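Tail spike protein gp49 (Pseudomonas phage LKA1, PDB 4RU4) probably acts as a trimeric tailspike lyase that cleaves the O-specific polysaccharide of its Pseudomonas host during virus entry. Local coordinates at residues T43-A48 / L60-D65; S98-T103 / T109-C114; L142-V147 / T182-L187; A410-N415 / C420-Q425; G517-T522 / A532-R537. All blocks are in the same frame, centred on the assembly; numbering follows the deposited sequence.

Contact 1: residues T43-A48 / L60-D65. With EDO (1,2-ethanediol), chain V.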
# COMPACT_ATOMS: atom_id res chain seq x y z
N THR B 43 -46.01 32.45 3.35
CA THR B 43 -46.96 31.59 2.66
C THR B 43 -46.23 30.67 1.68
O THR B 43 -46.64 29.54 1.46
CB THR B 43 -47.95 32.45 1.90
OG1 THR B 43 -48.75 33.15 2.86
CG2 THR B 43 -48.83 31.58 1.03
N VAL B 44 -45.14 31.17 1.10
CA VAL B 44 -44.37 30.39 0.13
C VAL B 44 -43.21 29.67 0.84
O VAL B 44 -42.95 28.47 0.60
CB VAL B 44 -43.84 31.28 -1.01
CG1 VAL B 44 -42.97 30.46 -1.99
CG2 VAL B 44 -45.01 31.98 -1.74
N TYR B 45 -42.53 30.40 1.73
CA TYR B 45 -41.39 29.85 2.48
C TYR B 45 -41.63 29.96 4.00
O TYR B 45 -41.25 30.95 4.61
CB TYR B 45 -40.10 30.60 2.14
CG TYR B 45 -39.80 30.71 0.66
CD1 TYR B 45 -39.39 29.60 -0.06
CD2 TYR B 45 -39.88 31.92 0.00
CE1 TYR B 45 -39.10 29.68 -1.41
CE2 TYR B 45 -39.58 32.01 -1.38
CZ TYR B 45 -39.19 30.89 -2.07
OH TYR B 45 -38.88 30.96 -3.42
N PRO B 46 -42.26 28.95 4.60
CA PRO B 46 -42.68 29.09 6.00
C PRO B 46 -41.52 29.38 6.93
O PRO B 46 -41.70 30.06 7.92
CB PRO B 46 -43.30 27.74 6.32
CG PRO B 46 -43.72 27.19 4.97
CD PRO B 46 -42.69 27.67 4.01
N HIS B 47 -40.32 28.92 6.60
CA HIS B 47 -39.22 29.14 7.54
C HIS B 47 -38.28 30.30 7.18
O HIS B 47 -37.20 30.45 7.75
CB HIS B 47 -38.50 27.82 7.83
CG HIS B 47 -39.40 26.76 8.39
ND1 HIS B 47 -40.26 27.00 9.45
CD2 HIS B 47 -39.62 25.48 8.02
CE1 HIS B 47 -40.95 25.91 9.72
NE2 HIS B 47 -40.58 24.97 8.86
N ALA B 48 -38.71 31.15 6.25
CA ALA B 48 -38.05 32.43 6.03
C ALA B 48 -38.13 33.26 7.32
O ALA B 48 -39.16 33.28 7.99
CB ALA B 48 -38.73 33.19 4.89
N LEU B 60 -33.56 26.86 -1.69
CA LEU B 60 -32.74 25.67 -1.43
C LEU B 60 -33.19 25.02 -0.15
O LEU B 60 -33.33 23.81 -0.10
CB LEU B 60 -31.28 26.06 -1.30
CG LEU B 60 -30.47 26.04 -2.58
CD1 LEU B 60 -29.17 26.81 -2.34
CD2 LEU B 60 -30.19 24.60 -2.97
N GLN B 61 -33.43 25.82 0.88
CA GLN B 61 -33.90 25.27 2.15
C GLN B 61 -35.25 24.58 1.98
O GLN B 61 -35.48 23.50 2.55
CB GLN B 61 -33.98 26.33 3.27
CG GLN B 61 -34.34 25.74 4.63
CD GLN B 61 -33.24 24.80 5.15
OE1 GLN B 61 -32.11 25.23 5.40
NE2 GLN B 61 -33.56 23.52 5.28
N ALA B 62 -36.14 25.20 1.21
CA ALA B 62 -37.47 24.62 0.97
C ALA B 62 -37.37 23.31 0.19
O ALA B 62 -38.13 22.34 0.44
CB ALA B 62 -38.40 25.61 0.24
N ALA B 63 -36.43 23.26 -0.75
CA ALA B 63 -36.21 22.04 -1.51
C ALA B 63 -35.74 20.91 -0.59
O ALA B 63 -36.26 19.78 -0.66
CB ALA B 63 -35.17 22.27 -2.64
N VAL B 64 -34.75 21.20 0.25
CA VAL B 64 -34.31 20.24 1.26
C VAL B 64 -35.48 19.82 2.13
O VAL B 64 -35.67 18.63 2.40
CB VAL B 64 -33.17 20.82 2.12
CG1 VAL B 64 -32.95 19.97 3.37
CG2 VAL B 64 -31.88 20.92 1.29
N ASP B 65 -36.28 20.79 2.57
CA ASP B 65 -37.40 20.53 3.47
C ASP B 65 -38.46 19.63 2.85
O ASP B 65 -39.24 19.01 3.56
CB ASP B 65 -38.06 21.84 3.91
CG ASP B 65 -37.22 22.60 4.95
OD1 ASP B 65 -36.22 22.04 5.43
OD2 ASP B 65 -37.58 23.75 5.29
C1 EDO V . -37.40 27.62 3.18
O1 EDO V . -36.96 28.95 3.34
C2 EDO V . -37.96 27.21 4.53
O2 EDO V . -39.36 27.47 4.52
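The ring of Y45 meets A62 with its edge, CD1 lying 4.1 Å from A62 CB and the methyl staying near the ring plane. Over the centre of one Y45 face sits V44 CG1, 3.7 Å above it. Further along, two flat groups meet: the imidazole of H47 offers its CD2 edge to D65 OD2 at 3.8 Å, and the ring and carboxylate planes stand 80° apart. The approach is not a salt bridge, since H47 NE2 remains 4.8 Å from D65 OD2. A hydrogen bond within the helix steadies the carboxylate: Q61 NE2 donates to D65 OD1 over 3.0 Å, arriving from above the carboxylate plane, and the same amide nitrogen also reaches S84 O. With CG anti to the carbonyl carbon (chi1 -52°), the Y45 ring swings to the helix although its CB does not point there. A molecule of 1,2-ethanediol, probably from the crystallisation liquor, lies between the two segments. Its O2 accepts from H47 N at 2.7 Å, while its C1 rests 3.7 Å from A62 CB. Y45 OH is held by F20 O, so the ring is tethered at its far end as well. The contact thus packs the type I turn Y45-A48, which follows helix 38-44, against helix 55-65. The other flank of that helix is covered by the first strands of the fold: L60 reaches I72, Y77 and I79, A63 touches V70, and L60, Q61 and V64 lean on I83 of strand 82-86.

Contact 2: residues S98-T103 / T109-C114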
# COMPACT_ATOMS: atom_id res chain seq x y z
N SER B 98 -21.99 24.01 -9.88
CA SER B 98 -23.15 24.10 -8.99
C SER B 98 -22.64 24.68 -7.68
O SER B 98 -22.17 23.95 -6.78
CB SER B 98 -23.78 22.72 -8.77
OG SER B 98 -24.39 22.22 -9.96
N ILE B 99 -22.71 26.01 -7.57
CA ILE B 99 -22.05 26.74 -6.50
C ILE B 99 -23.01 27.26 -5.45
O ILE B 99 -24.01 27.92 -5.78
CB ILE B 99 -21.27 27.93 -7.08
CG1 ILE B 99 -20.10 27.41 -7.91
CG2 ILE B 99 -20.79 28.89 -5.99
CD1 ILE B 99 -19.59 28.43 -8.93
N ILE B 100 -22.72 26.94 -4.19
CA ILE B 100 -23.45 27.52 -3.06
C ILE B 100 -22.52 28.52 -2.36
O ILE B 100 -21.42 28.16 -1.93
CB ILE B 100 -23.90 26.43 -2.05
CG1 ILE B 100 -24.84 25.43 -2.71
CG2 ILE B 100 -24.55 27.07 -0.83
CD1 ILE B 100 -25.06 24.15 -1.85
N ARG B 101 -22.96 29.76 -2.24
CA ARG B 101 -22.05 30.86 -1.88
C ARG B 101 -22.66 31.74 -0.80
O ARG B 101 -23.53 32.56 -1.09
CB ARG B 101 -21.74 31.73 -3.12
CG ARG B 101 -20.62 32.76 -2.89
CD ARG B 101 -20.53 33.79 -4.04
NE ARG B 101 -20.28 33.10 -5.30
CZ ARG B 101 -19.07 32.75 -5.74
NH1 ARG B 101 -17.98 33.03 -5.01
NH2 ARG B 101 -18.93 32.12 -6.89
N PRO B 102 -22.21 31.59 0.45
CA PRO B 102 -22.58 32.54 1.50
C PRO B 102 -22.31 33.99 1.10
O PRO B 102 -21.26 34.29 0.53
CB PRO B 102 -21.64 32.12 2.65
CG PRO B 102 -21.57 30.61 2.49
CD PRO B 102 -21.47 30.43 0.98
N THR B 103 -23.24 34.90 1.41
CA THR B 103 -23.04 36.30 1.05
C THR B 103 -22.36 37.01 2.22
O THR B 103 -22.13 36.41 3.29
CB THR B 103 -24.39 37.01 0.79
OG1 THR B 103 -25.13 37.02 2.01
CG2 THR B 103 -25.19 36.27 -0.25
N THR B 109 -23.55 28.65 11.57
CA THR B 109 -22.38 27.86 11.94
C THR B 109 -21.78 27.13 10.75
O THR B 109 -20.55 27.05 10.62
CB THR B 109 -22.78 26.86 13.04
OG1 THR B 109 -23.26 27.59 14.17
CG2 THR B 109 -21.58 26.04 13.48
N SER B 110 -22.64 26.60 9.87
CA SER B 110 -22.22 25.79 8.74
C SER B 110 -22.94 26.19 7.45
O SER B 110 -24.09 26.64 7.48
CB SER B 110 -22.50 24.29 9.01
OG SER B 110 -21.99 23.91 10.27
N VAL B 111 -22.28 26.01 6.32
CA VAL B 111 -22.94 26.29 5.04
C VAL B 111 -24.04 25.25 4.76
O VAL B 111 -25.16 25.60 4.39
CB VAL B 111 -21.96 26.32 3.85
CG1 VAL B 111 -22.72 26.69 2.56
CG2 VAL B 111 -20.84 27.35 4.11
N LEU B 112 -23.70 23.98 4.96
CA LEU B 112 -24.59 22.88 4.70
C LEU B 112 -24.43 21.96 5.91
O LEU B 112 -23.30 21.71 6.36
CB LEU B 112 -24.11 22.18 3.42
CG LEU B 112 -25.01 21.33 2.55
CD1 LEU B 112 -26.29 22.11 2.30
CD2 LEU B 112 -24.32 21.01 1.22
N SER B 113 -25.55 21.49 6.46
CA SER B 113 -25.44 20.63 7.64
C SER B 113 -26.57 19.63 7.76
O SER B 113 -27.72 19.91 7.39
CB SER B 113 -25.32 21.46 8.93
OG SER B 113 -26.50 22.21 9.17
N CYS B 114 -26.24 18.46 8.30
CA CYS B 114 -27.24 17.47 8.63
C CYS B 114 -26.88 16.85 9.98
O CYS B 114 -25.74 16.44 10.19
CB CYS B 114 -27.33 16.36 7.58
SG CYS B 114 -28.77 15.28 7.91
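On the strand that brings I100 and P102 against V111, the polar atom with two partners is S98 OG, gripped by I72 O and D94 N. That hydroxyl is buried, and both bonds run to backbone groups, tying the start of the strand to the end of strand 70-72 and to the turn just after strand 89-93. The contact itself is wholly apolar. V111 is its wedge, both methyls taking part. CG1, anti to the backbone N (chi1 -177°), comes 3.9 Å from I100 CG2, whereas CG2 presses on the proline ring, 3.7 Å from P102 CG. The same ring carbon P102 CG lies 4.1 Å from V111 CG1, so it spans both branches of the valine. P102 and V111 meet at about a right angle; I100 and V111 instead slide past one another in opposite directions. I100 uses its second arm too: its chi1 of -61° places CG1 anti to the carbonyl carbon, and CD1 at the end of that arm comes to a looser 4.5 Å from L112 CD2. The backbone of L112 does not aim its CB at the strand, and only the end of the side chain closes in. This is interior packing of a parallel beta-helix, where the chain turns a corner at V111 and L112 to pass from one face to another. Strand 98-107 lies between 75-79 and 212-214, strand 113-120 pairs in parallel with 82-86 and 221-226, and the inner layer is continued by I79, I83, I211, P219 and L223.

Contact 3: residues L142-V147 / T182-L187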
# COMPACT_ATOMS: atom_id res chain seq x y z
N LEU B 142 -33.41 -2.39 19.17
CA LEU B 142 -32.33 -2.63 18.21
C LEU B 142 -32.63 -3.84 17.34
O LEU B 142 -33.21 -4.81 17.82
CB LEU B 142 -31.01 -2.86 18.97
CG LEU B 142 -30.45 -1.68 19.76
CD1 LEU B 142 -29.28 -2.13 20.61
CD2 LEU B 142 -30.01 -0.58 18.78
N VAL B 143 -32.25 -3.78 16.06
CA VAL B 143 -32.24 -4.95 15.18
C VAL B 143 -30.89 -5.03 14.46
O VAL B 143 -30.09 -4.09 14.51
CB VAL B 143 -33.37 -4.91 14.10
CG1 VAL B 143 -34.74 -4.99 14.75
CG2 VAL B 143 -33.26 -3.67 13.20
N ALA B 144 -30.65 -6.17 13.79
CA ALA B 144 -29.40 -6.38 13.08
C ALA B 144 -29.11 -5.22 12.13
O ALA B 144 -30.02 -4.74 11.44
CB ALA B 144 -29.45 -7.70 12.31
N GLY B 145 -27.87 -4.75 12.12
CA GLY B 145 -27.48 -3.66 11.24
C GLY B 145 -27.56 -2.31 11.96
O GLY B 145 -27.01 -1.31 11.47
N ASP B 146 -28.24 -2.25 13.10
CA ASP B 146 -28.36 -0.98 13.82
C ASP B 146 -27.00 -0.59 14.41
O ASP B 146 -26.14 -1.44 14.60
CB ASP B 146 -29.41 -1.04 14.94
CG ASP B 146 -30.85 -0.90 14.44
OD1 ASP B 146 -31.09 -0.61 13.24
OD2 ASP B 146 -31.77 -1.05 15.27
N VAL B 147 -26.82 0.69 14.71
CA VAL B 147 -25.56 1.20 15.27
C VAL B 147 -25.81 1.91 16.58
O VAL B 147 -26.75 2.70 16.71
CB VAL B 147 -24.85 2.15 14.27
CG1 VAL B 147 -23.61 2.82 14.89
CG2 VAL B 147 -24.48 1.36 13.01
N THR B 182 -25.70 -9.18 20.31
CA THR B 182 -24.38 -9.53 19.84
C THR B 182 -23.97 -8.51 18.77
O THR B 182 -24.82 -7.89 18.14
CB THR B 182 -24.31 -10.99 19.28
OG1 THR B 182 -25.32 -11.20 18.28
CG2 THR B 182 -24.49 -12.03 20.42
N ILE B 183 -22.67 -8.33 18.58
CA ILE B 183 -22.21 -7.26 17.70
C ILE B 183 -21.25 -7.81 16.67
O ILE B 183 -20.73 -8.93 16.82
CB ILE B 183 -21.55 -6.12 18.51
CG1 ILE B 183 -20.30 -6.64 19.26
CG2 ILE B 183 -22.58 -5.50 19.47
CD1 ILE B 183 -19.70 -5.66 20.26
N ARG B 184 -21.03 -7.03 15.61
CA ARG B 184 -20.31 -7.54 14.45
C ARG B 184 -18.77 -7.49 14.52
O ARG B 184 -18.11 -8.19 13.75
CB ARG B 184 -20.83 -6.86 13.17
CG ARG B 184 -22.29 -7.21 12.87
CD ARG B 184 -22.85 -6.47 11.66
NE ARG B 184 -24.09 -7.14 11.25
CZ ARG B 184 -24.94 -6.65 10.36
NH1 ARG B 184 -24.68 -5.48 9.81
NH2 ARG B 184 -26.04 -7.31 10.02
N SER B 185 -18.19 -6.68 15.40
CA SER B 185 -16.74 -6.74 15.62
C SER B 185 -16.41 -6.58 17.10
O SER B 185 -17.17 -6.00 17.86
CB SER B 185 -15.98 -5.71 14.76
OG SER B 185 -16.58 -4.42 14.84
N ALA B 186 -15.26 -7.11 17.51
CA ALA B 186 -14.88 -7.12 18.93
C ALA B 186 -14.67 -5.71 19.51
O ALA B 186 -14.14 -4.82 18.85
CB ALA B 186 -13.62 -7.96 19.10
N LEU B 187 -15.11 -5.51 20.75
CA LEU B 187 -14.88 -4.25 21.44
C LEU B 187 -13.39 -3.93 21.57
O LEU B 187 -12.60 -4.81 21.90
CB LEU B 187 -15.50 -4.28 22.84
CG LEU B 187 -17.04 -4.31 22.98
CD1 LEU B 187 -17.39 -4.41 24.45
CD2 LEU B 187 -17.75 -3.08 22.34
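In the first Ig-like domain, the guanidinium of R184 lies against a type II turn, V143-D146, that leads into strand 147-151. One face of the group covers the backbone of G145, whose N sits 3.6 Å above the guanidinium plane and toward its rim. NH1 comes 3.6 Å from G145 CA, and NH2 lies 3.8 Å from G145 N, so the flat end rests on main chain with no hydrogen bond between the segments. R184 gets there by a long reach: CG is anti to the carbonyl carbon (chi1 -65°), and from CG to NE the chain is fully extended. At its end, NH1 forms a salt bridge with E172 of strand 168-177, which helps to fix the rotation of the group. Y289 of the second subunit makes a cation-pi contact with the same arginine, and I264 of that subunit packs on A144; the turn therefore lies at the trimer interface. G145 has a positive phi of 95°, at which a beta carbon would jam against the carbonyl O of A144. The turn is closed twice, by D146 N to V143 O at 3.0 Å and by the D146 side chain. In that second bond V143 N donates to D146 OD2 over 2.9 Å, nearly straight at 166° and arriving from well above the carboxylate plane.

Contact 4: residues A410-N415 / C420-Q425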
# COMPACT_ATOMS: atom_id res chain seq x y z
N ALA B 410 6.07 17.58 26.23
CA ALA B 410 5.68 16.56 27.22
C ALA B 410 4.73 15.50 26.63
O ALA B 410 3.50 15.67 26.62
CB ALA B 410 5.06 17.21 28.45
N VAL B 411 5.33 14.42 26.13
CA VAL B 411 4.65 13.45 25.29
C VAL B 411 4.56 12.08 25.96
O VAL B 411 3.55 11.37 25.83
CB VAL B 411 5.44 13.31 23.95
CG1 VAL B 411 4.89 12.15 23.08
CG2 VAL B 411 5.41 14.63 23.19
N LEU B 412 5.64 11.71 26.64
CA LEU B 412 5.73 10.46 27.37
C LEU B 412 5.68 10.82 28.86
O LEU B 412 6.69 11.18 29.48
CB LEU B 412 7.02 9.71 26.99
CG LEU B 412 7.17 9.25 25.51
CD1 LEU B 412 8.59 8.64 25.19
CD2 LEU B 412 6.06 8.29 25.09
N THR B 413 4.47 10.82 29.42
CA THR B 413 4.25 11.42 30.73
C THR B 413 3.45 10.47 31.60
O THR B 413 3.22 9.33 31.20
CB THR B 413 3.43 12.72 30.58
OG1 THR B 413 2.10 12.39 30.14
CG2 THR B 413 4.07 13.66 29.54
N THR B 414 2.97 10.95 32.74
CA THR B 414 2.12 10.10 33.58
C THR B 414 0.82 9.70 32.87
O THR B 414 0.12 8.78 33.31
CB THR B 414 1.79 10.77 34.94
OG1 THR B 414 1.05 11.97 34.72
CG2 THR B 414 3.07 11.10 35.71
N ASN B 415 0.50 10.37 31.77
CA ASN B 415 -0.69 10.01 30.98
C ASN B 415 -0.41 8.91 29.93
O ASN B 415 -1.33 8.39 29.29
CB ASN B 415 -1.29 11.26 30.33
CG ASN B 415 -1.95 12.18 31.34
OD1 ASN B 415 -2.72 11.72 32.19
ND2 ASN B 415 -1.66 13.49 31.25
N CYS B 420 4.88 1.35 25.00
CA CYS B 420 4.96 1.98 23.67
C CYS B 420 5.94 1.25 22.79
O CYS B 420 7.03 0.93 23.23
CB CYS B 420 5.47 3.41 23.80
SG CYS B 420 4.41 4.49 24.76
N ASN B 421 5.56 1.01 21.53
CA ASN B 421 6.50 0.45 20.55
C ASN B 421 6.60 1.43 19.38
O ASN B 421 5.61 1.72 18.73
CB ASN B 421 5.97 -0.89 20.03
CG ASN B 421 5.61 -1.82 21.13
OD1 ASN B 421 6.40 -2.06 22.03
ND2 ASN B 421 4.40 -2.34 21.09
N PHE B 422 7.78 1.98 19.14
CA PHE B 422 7.96 2.87 18.00
C PHE B 422 8.74 2.13 16.94
O PHE B 422 9.89 1.71 17.17
CB PHE B 422 8.70 4.15 18.45
CG PHE B 422 7.88 4.98 19.39
CD1 PHE B 422 6.86 5.78 18.89
CD2 PHE B 422 8.06 4.91 20.76
CE1 PHE B 422 6.06 6.51 19.74
CE2 PHE B 422 7.28 5.68 21.61
CZ PHE B 422 6.27 6.46 21.09
N LEU B 423 8.11 1.95 15.78
CA LEU B 423 8.66 1.10 14.73
C LEU B 423 8.91 1.88 13.47
O LEU B 423 7.98 2.50 12.94
CB LEU B 423 7.67 -0.03 14.36
CG LEU B 423 7.04 -0.77 15.55
CD1 LEU B 423 6.02 -1.80 15.09
CD2 LEU B 423 8.10 -1.40 16.46
N ILE B 424 10.13 1.80 12.94
CA ILE B 424 10.45 2.41 11.66
C ILE B 424 10.94 1.27 10.81
O ILE B 424 11.97 0.65 11.10
CB ILE B 424 11.53 3.52 11.76
CG1 ILE B 424 11.02 4.74 12.53
CG2 ILE B 424 11.96 3.96 10.35
CD1 ILE B 424 11.05 4.57 14.04
N GLN B 425 10.17 0.95 9.77
CA GLN B 425 10.46 -0.24 8.97
C GLN B 425 10.63 0.11 7.50
O GLN B 425 9.67 0.48 6.81
CB GLN B 425 9.39 -1.32 9.13
CG GLN B 425 9.16 -1.79 10.58
CD GLN B 425 8.17 -2.96 10.64
OE1 GLN B 425 7.55 -3.28 9.64
NE2 GLN B 425 8.03 -3.58 11.81
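The contact belongs to the hydrophobic interior of the parallel beta-helix of the pectin lyase-like domain, where a loop residue, L412, closes on the strand that follows it. A single methyl does the work: L412 CD2 lies 4.2 Å from C420 SG and 4.4 Å from F422 CZ. C420 and F422 are two residues apart on strand 420-425 and so point to the same side, together offering a sulfur and a ring edge to one branch. The methyl comes to F422 near the ring plane, at the edge by CZ and not over a face. With CG anti to the carbonyl carbon (chi1 -63°), the leucine extends from the loop to the strand; C420 adopts the same first torsion, which brings SG alongside. Inside the helix F422 meets the rings of F382 and W351 on other strands, and I377 is touched by both L412 and C420. These links make the loop residue part of a core that runs from one coil to the next. On the alternate side of the strand lie N421, L423 and Q425, which face the second subunit; N421 is also bonded to T381 and N453 of the neighbouring coils. L412 has a backbone bond to E446, which ties the loop to strand 439-446. After L412 the chain bends through an ST turn at T413: N415 N donates to T413 OG1 over 3.0 Å, with an angle of 158° at the hydrogen.

Contact 5: residues G517-T522 / A532-R537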
# COMPACT_ATOMS: atom_id res chain seq x y z
N GLY B 517 36.36 -6.22 9.91
CA GLY B 517 37.34 -6.05 8.84
C GLY B 517 38.52 -6.97 9.04
O GLY B 517 38.56 -7.78 10.00
N ARG B 518 39.50 -6.85 8.14
CA ARG B 518 40.72 -7.65 8.19
C ARG B 518 41.89 -6.68 8.32
O ARG B 518 42.11 -5.85 7.44
CB ARG B 518 40.87 -8.51 6.93
CG ARG B 518 39.72 -9.54 6.74
CD ARG B 518 39.60 -10.04 5.30
NE ARG B 518 40.84 -10.59 4.77
CZ ARG B 518 41.16 -11.88 4.77
NH1 ARG B 518 40.33 -12.78 5.31
NH2 ARG B 518 42.31 -12.29 4.25
N VAL B 519 42.62 -6.77 9.43
CA VAL B 519 43.76 -5.90 9.69
C VAL B 519 45.07 -6.68 9.68
O VAL B 519 45.25 -7.64 10.43
CB VAL B 519 43.59 -5.16 11.05
CG1 VAL B 519 44.86 -4.35 11.39
CG2 VAL B 519 42.35 -4.26 11.01
N GLN B 520 46.00 -6.28 8.81
CA GLN B 520 47.26 -6.99 8.71
C GLN B 520 48.19 -6.59 9.85
O GLN B 520 48.28 -5.40 10.19
CB GLN B 520 47.93 -6.73 7.37
CG GLN B 520 49.27 -7.42 7.25
CD GLN B 520 49.83 -7.32 5.87
OE1 GLN B 520 49.45 -8.07 4.98
NE2 GLN B 520 50.72 -6.37 5.67
N VAL B 521 48.85 -7.57 10.46
CA VAL B 521 49.92 -7.30 11.42
C VAL B 521 51.16 -8.11 11.05
O VAL B 521 51.04 -9.21 10.55
CB VAL B 521 49.53 -7.59 12.90
CG1 VAL B 521 48.33 -6.73 13.33
CG2 VAL B 521 49.23 -9.10 13.12
N THR B 522 52.34 -7.56 11.31
CA THR B 522 53.58 -8.29 11.08
C THR B 522 54.27 -8.52 12.42
O THR B 522 54.48 -7.57 13.21
CB THR B 522 54.51 -7.50 10.15
OG1 THR B 522 53.81 -7.23 8.93
CG2 THR B 522 55.80 -8.29 9.86
N ALA B 532 47.31 -3.75 16.88
CA ALA B 532 46.90 -2.73 15.91
C ALA B 532 45.57 -2.14 16.35
O ALA B 532 44.64 -2.87 16.70
CB ALA B 532 46.78 -3.32 14.52
N PRO B 533 45.47 -0.82 16.34
CA PRO B 533 44.23 -0.23 16.83
C PRO B 533 43.16 -0.19 15.75
O PRO B 533 43.47 -0.11 14.55
CB PRO B 533 44.66 1.18 17.25
CG PRO B 533 45.77 1.52 16.30
CD PRO B 533 46.48 0.19 16.00
N VAL B 534 41.91 -0.27 16.18
CA VAL B 534 40.75 -0.14 15.31
C VAL B 534 39.84 0.91 15.93
O VAL B 534 39.65 0.92 17.13
CB VAL B 534 40.02 -1.50 15.23
CG1 VAL B 534 38.58 -1.34 14.82
CG2 VAL B 534 40.77 -2.45 14.28
N THR B 535 39.32 1.83 15.12
CA THR B 535 38.28 2.74 15.58
C THR B 535 37.02 2.37 14.79
O THR B 535 37.04 2.40 13.57
CB THR B 535 38.64 4.22 15.28
OG1 THR B 535 39.87 4.56 15.94
CG2 THR B 535 37.54 5.17 15.75
N PHE B 536 35.93 2.03 15.48
CA PHE B 536 34.72 1.57 14.80
C PHE B 536 34.11 2.68 13.95
O PHE B 536 34.09 3.86 14.36
CB PHE B 536 33.67 1.11 15.81
CG PHE B 536 34.15 0.04 16.77
CD1 PHE B 536 35.00 -0.97 16.36
CD2 PHE B 536 33.72 0.07 18.10
CE1 PHE B 536 35.42 -1.96 17.27
CE2 PHE B 536 34.14 -0.90 19.00
CZ PHE B 536 34.99 -1.92 18.59
N ARG B 537 33.56 2.29 12.80
CA ARG B 537 32.86 3.23 11.93
C ARG B 537 31.72 3.91 12.68
O ARG B 537 31.45 5.09 12.44
CB ARG B 537 32.31 2.50 10.72
CG ARG B 537 31.63 3.43 9.68
CD ARG B 537 30.96 2.58 8.55
NE ARG B 537 30.20 3.43 7.63
CZ ARG B 537 30.75 4.07 6.61
NH1 ARG B 537 32.06 3.94 6.36
NH2 ARG B 537 30.01 4.84 5.83
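The methyl of A532 is a small knob that fits the hollow between V519 and V521. Its CB lies 3.8 Å from V519 CG1 and 3.9 Å from V521 CG1, so both valines close on it from neighbouring inward positions of the same strand. V519 is itself a forked bump: while CG1, anti to the backbone N (chi1 174°), meets the alanine, CG2 turns to the next inward residue and lies 4.1 Å from V534 CG2. V519 and V534 approach at a slant. In V521 the contact falls to CG1, which is anti to the carbonyl carbon. The residues between, Q520 and P533, point away, as expected from the alternation of side chains along extended strands. The segment axes run nearly antiparallel, at 160°, but 8.7 Å apart and without hydrogen bonds across them. They belong to facing layers, one pairing with strand 590-600 and the other with strand 572-578. L575, on the latter, touches both V519 and V534, and W595 touches V534, continuing the interior. R518 reaches outward to D552 and to T568 of the third subunit. Two sheets packed face to face through apolar side chains are what defines a beta-sandwich, here consistent with the C-terminal Ig-like domain.

Overall arrangement
Followed from the N terminus, the five contacts come strictly in series; none nests within or crosses another. Contact 1 closes a short loop between the two N-terminal helices, and contact 2, whose centre is about 15 Å away, closes a tight one at an early corner of the beta-helix. Contact 3 spans a longer excursion of 34 intervening residues within the first Ig-like domain. Contact 4 seals a brief loop far along the beta-helix, its centre about 41 Å from that of contact 2, and like contact 3 has residues that meet the second subunit. Contact 5 joins facing sheets of the last domain, about 87 Å between centres from contact 1 and across the chain's centre.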